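Local coordinates for N-acetylneuraminate epimerase (Escherichia coli, PDB 2UVK), which converts the alpha-anomer of N-acetylneuraminic acid to the beta-anomer, speeding the equilibrium between the two in the periplasm, at residues B[207-219]-B[266-278]. Residues are numbered along the deposited sequence; the frame is centred on the assembly and turned at random.
Sequences NGEAKPGLRTDAV and SRENYQNGKNYAH
Lys211 NZ is gripped by four oxygens: it gives a 2.8 Å hydrogen bond to Asn275 O, met from above the carbonyl plane, and has further partners in the carbonyls of Phe157 and Lys159 and the hydroxyl of Tyr164. Lys211 opens the type II turn of a beta hairpin that projects from Kelch repeat 5 of this beta-propeller; the hairpin packs against the short helix 266-271 and the loop after it, inserted between strands of the following blade. A bend at chi3 (-78°) swings the lysine's amino end toward Asn275, its CD passing Tyr270 CE1 obliquely. Leu214 fills the middle. With CG anti to the backbone N (chi1 178°), it lays CD2 over one face of the Tyr270 ring, a CH-pi contact 3.8 Å from the centroid, while CD1 lies over a guanidinium face of Arg267 and reaches Ala277 CB. That guanidinium also binds the hairpin backbone: Arg267 NH2 donates to Arg215 O at 3.0 Å, and a water accepting from NE lies within hydrogen-bonding distance of the same oxygen. Were this arginine replaced by an alanine, Arg215 O would probably lose its direct donor and Leu214 the flat group against its methyls. Another water donates to Ser266 OG, which also bonds Phe263 O, and takes the N-H of Arg215. On strand 209-211, Glu209, the predicted proton acceptor, is held by the N-H of Gly213 and by a salt bridge from Arg215 NH1 (3.0 Å to OE2), Arg215 NE being bonded to Ala261 O; the turn thus probably helps to position this carboxylate. Gly213 has positive phi, and a side chain there would collide with His278; instead its CA sits squarely over the imidazole, 3.5 Å from the His278 ring centroid.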
# COMPACT_ATOMS: atom_id res chain seq x y z
N ASN B 207 7.29 -20.53 1.60
CA ASN B 207 5.96 -20.73 1.06
C ASN B 207 5.03 -19.52 1.32
O ASN B 207 5.50 -18.39 1.26
CB ASN B 207 5.35 -22.06 1.56
CG ASN B 207 6.01 -23.30 0.98
OD1 ASN B 207 7.19 -23.31 0.53
ND2 ASN B 207 5.26 -24.37 1.00
N GLY B 208 3.74 -19.75 1.63
CA GLY B 208 2.77 -18.67 1.72
C GLY B 208 1.81 -18.60 0.55
O GLY B 208 2.05 -19.21 -0.52
N GLU B 209 0.74 -17.84 0.71
CA GLU B 209 -0.19 -17.59 -0.39
C GLU B 209 0.37 -16.54 -1.31
O GLU B 209 0.84 -15.51 -0.84
CB GLU B 209 -1.54 -17.07 0.12
CG GLU B 209 -2.45 -18.12 0.70
CD GLU B 209 -3.89 -17.60 0.85
OE1 GLU B 209 -4.06 -16.42 1.18
OE2 GLU B 209 -4.85 -18.34 0.54
N ALA B 210 0.34 -16.80 -2.64
CA ALA B 210 0.62 -15.77 -3.64
C ALA B 210 -0.61 -14.94 -4.00
O ALA B 210 -0.49 -13.84 -4.49
CB ALA B 210 1.21 -16.39 -4.94
N LYS B 211 -1.79 -15.50 -3.75
CA LYS B 211 -3.05 -14.78 -3.89
C LYS B 211 -4.06 -15.61 -3.12
O LYS B 211 -3.75 -16.73 -2.76
CB LYS B 211 -3.48 -14.63 -5.35
CG LYS B 211 -3.69 -15.94 -6.13
CD LYS B 211 -4.59 -15.73 -7.36
CE LYS B 211 -6.06 -15.64 -6.95
NZ LYS B 211 -6.95 -15.49 -8.16
N PRO B 212 -5.25 -15.06 -2.86
CA PRO B 212 -6.24 -15.89 -2.17
C PRO B 212 -6.47 -17.23 -2.85
O PRO B 212 -6.77 -17.25 -4.05
CB PRO B 212 -7.47 -15.00 -2.15
CG PRO B 212 -6.92 -13.62 -2.15
CD PRO B 212 -5.76 -13.70 -3.11
N GLY B 213 -6.20 -18.33 -2.13
CA GLY B 213 -6.36 -19.69 -2.63
C GLY B 213 -5.25 -20.32 -3.45
O GLY B 213 -5.37 -21.47 -3.92
N LEU B 214 -4.16 -19.60 -3.63
CA LEU B 214 -2.99 -20.11 -4.33
C LEU B 214 -1.74 -19.87 -3.52
O LEU B 214 -1.42 -18.73 -3.20
CB LEU B 214 -2.84 -19.38 -5.65
CG LEU B 214 -1.63 -19.80 -6.48
CD1 LEU B 214 -1.77 -21.23 -7.05
CD2 LEU B 214 -1.39 -18.77 -7.56
N ARG B 215 -1.04 -20.95 -3.21
CA ARG B 215 0.22 -20.87 -2.50
C ARG B 215 1.40 -21.08 -3.45
O ARG B 215 1.24 -21.56 -4.59
CB ARG B 215 0.24 -21.91 -1.41
CG ARG B 215 -0.70 -21.59 -0.26
CD ARG B 215 -1.65 -22.70 0.00
NE ARG B 215 -2.55 -22.40 1.12
CZ ARG B 215 -3.68 -21.71 1.04
NH1 ARG B 215 -4.08 -21.16 -0.11
NH2 ARG B 215 -4.40 -21.50 2.13
N THR B 216 2.57 -20.73 -2.94
CA THR B 216 3.85 -20.93 -3.60
C THR B 216 4.70 -21.93 -2.82
O THR B 216 4.60 -21.99 -1.59
CB THR B 216 4.62 -19.61 -3.75
OG1 THR B 216 5.85 -19.84 -4.45
CG2 THR B 216 4.95 -19.02 -2.40
N ASP B 217 5.51 -22.75 -3.52
CA ASP B 217 6.47 -23.62 -2.86
C ASP B 217 7.84 -22.93 -2.74
O ASP B 217 8.81 -23.55 -2.30
CB ASP B 217 6.59 -24.97 -3.58
CG ASP B 217 7.17 -24.85 -4.95
OD1 ASP B 217 7.25 -23.72 -5.46
OD2 ASP B 217 7.56 -25.91 -5.51
N ALA B 218 7.89 -21.63 -3.05
CA ALA B 218 9.14 -20.89 -3.00
C ALA B 218 9.71 -20.79 -1.59
O ALA B 218 8.97 -20.82 -0.57
CB ALA B 218 8.95 -19.50 -3.59
N VAL B 219 11.03 -20.60 -1.54
CA VAL B 219 11.78 -20.30 -0.36
C VAL B 219 12.71 -19.18 -0.73
O VAL B 219 13.54 -19.33 -1.62
CB VAL B 219 12.63 -21.48 0.12
CG1 VAL B 219 13.49 -21.10 1.33
CG2 VAL B 219 11.74 -22.68 0.36
N SER B 266 -3.94 -26.84 -6.98
CA SER B 266 -4.20 -25.44 -7.29
C SER B 266 -3.12 -24.80 -8.18
O SER B 266 -3.44 -23.95 -9.00
CB SER B 266 -4.43 -24.62 -5.98
OG SER B 266 -3.40 -24.81 -5.04
N ARG B 267 -1.85 -25.16 -7.99
CA ARG B 267 -0.76 -24.54 -8.77
C ARG B 267 -0.95 -24.93 -10.23
O ARG B 267 -0.85 -24.08 -11.11
CB ARG B 267 0.62 -24.96 -8.25
CG ARG B 267 1.83 -24.45 -9.06
CD ARG B 267 1.81 -22.97 -9.41
NE ARG B 267 1.89 -22.12 -8.22
CZ ARG B 267 1.87 -20.78 -8.24
NH1 ARG B 267 1.75 -20.10 -9.36
NH2 ARG B 267 1.95 -20.12 -7.09
N GLU B 268 -1.31 -26.18 -10.46
CA GLU B 268 -1.49 -26.64 -11.82
C GLU B 268 -2.69 -25.92 -12.45
O GLU B 268 -2.57 -25.44 -13.57
CB GLU B 268 -1.65 -28.16 -11.86
CG GLU B 268 -1.59 -28.73 -13.27
CD GLU B 268 -2.57 -29.86 -13.45
OE1 GLU B 268 -2.65 -30.72 -12.55
OE2 GLU B 268 -3.27 -29.88 -14.50
N ASN B 269 -3.81 -25.79 -11.74
CA ASN B 269 -4.92 -24.97 -12.24
C ASN B 269 -4.52 -23.54 -12.62
O ASN B 269 -4.85 -23.04 -13.69
CB ASN B 269 -6.07 -24.86 -11.25
CG ASN B 269 -6.76 -26.16 -11.00
OD1 ASN B 269 -6.42 -27.20 -11.59
ND2 ASN B 269 -7.75 -26.11 -10.12
N TYR B 270 -3.82 -22.84 -11.72
CA TYR B 270 -3.37 -21.51 -12.05
C TYR B 270 -2.44 -21.49 -13.29
O TYR B 270 -2.57 -20.61 -14.14
CB TYR B 270 -2.69 -20.85 -10.84
CG TYR B 270 -2.45 -19.36 -11.01
CD1 TYR B 270 -3.48 -18.43 -10.85
CD2 TYR B 270 -1.18 -18.88 -11.34
CE1 TYR B 270 -3.25 -17.08 -11.00
CE2 TYR B 270 -0.96 -17.52 -11.48
CZ TYR B 270 -1.99 -16.63 -11.30
OH TYR B 270 -1.79 -15.28 -11.43
N GLN B 271 -1.50 -22.43 -13.35
CA GLN B 271 -0.56 -22.56 -14.47
C GLN B 271 -1.35 -22.80 -15.76
O GLN B 271 -0.93 -22.36 -16.84
CB GLN B 271 0.45 -23.68 -14.23
CG GLN B 271 1.57 -23.31 -13.25
CD GLN B 271 2.46 -24.48 -12.87
OE1 GLN B 271 2.03 -25.64 -12.86
NE2 GLN B 271 3.70 -24.18 -12.52
N ASN B 272 -2.50 -23.45 -15.63
CA ASN B 272 -3.39 -23.69 -16.77
C ASN B 272 -4.38 -22.56 -17.07
O ASN B 272 -5.27 -22.72 -17.89
CB ASN B 272 -4.13 -25.02 -16.57
CG ASN B 272 -3.20 -26.23 -16.64
OD1 ASN B 272 -2.08 -26.16 -17.16
ND2 ASN B 272 -3.67 -27.36 -16.12
N GLY B 273 -4.23 -21.40 -16.42
CA GLY B 273 -5.06 -20.23 -16.77
C GLY B 273 -6.37 -20.04 -16.00
O GLY B 273 -7.15 -19.15 -16.34
N LYS B 274 -6.60 -20.86 -14.98
CA LYS B 274 -7.76 -20.70 -14.10
C LYS B 274 -7.38 -19.82 -12.91
O LYS B 274 -6.76 -20.31 -11.98
CB LYS B 274 -8.25 -22.05 -13.59
CG LYS B 274 -9.70 -22.03 -13.14
N ASN B 275 -7.74 -18.55 -12.96
CA ASN B 275 -7.34 -17.60 -11.90
C ASN B 275 -7.86 -18.04 -10.55
O ASN B 275 -7.18 -17.86 -9.54
CB ASN B 275 -7.84 -16.20 -12.20
CG ASN B 275 -7.03 -15.51 -13.28
OD1 ASN B 275 -5.92 -15.92 -13.60
ND2 ASN B 275 -7.57 -14.42 -13.80
N TYR B 276 -9.09 -18.55 -10.52
CA TYR B 276 -9.73 -19.04 -9.30
C TYR B 276 -9.23 -20.47 -9.10
O TYR B 276 -9.90 -21.46 -9.44
CB TYR B 276 -11.24 -18.93 -9.44
CG TYR B 276 -12.10 -19.20 -8.22
CD1 TYR B 276 -13.46 -18.95 -8.25
CD2 TYR B 276 -11.57 -19.70 -7.03
CE1 TYR B 276 -14.28 -19.20 -7.17
CE2 TYR B 276 -12.39 -19.95 -5.94
CZ TYR B 276 -13.74 -19.70 -6.02
OH TYR B 276 -14.57 -19.94 -4.93
N ALA B 277 -8.00 -20.58 -8.59
CA ALA B 277 -7.21 -21.79 -8.67
C ALA B 277 -7.68 -22.91 -7.75
O ALA B 277 -7.32 -24.08 -7.96
CB ALA B 277 -5.73 -21.48 -8.39
N HIS B 278 -8.44 -22.55 -6.72
CA HIS B 278 -8.86 -23.49 -5.70
C HIS B 278 -10.37 -23.71 -5.70
O HIS B 278 -10.90 -24.31 -4.77
CB HIS B 278 -8.40 -23.02 -4.31
CG HIS B 278 -9.07 -21.77 -3.83
ND1 HIS B 278 -9.15 -20.62 -4.58
CD2 HIS B 278 -9.64 -21.47 -2.64
CE1 HIS B 278 -9.77 -19.68 -3.89
NE2 HIS B 278 -10.09 -20.18 -2.71
O HOH W 1 -7.85 -18.65 -6.18
O HOH W 2 -3.62 -23.24 -2.55
O HOH W 3 2.99 -23.50 -5.85
O HOH W 4 -1.25 -23.72 -4.12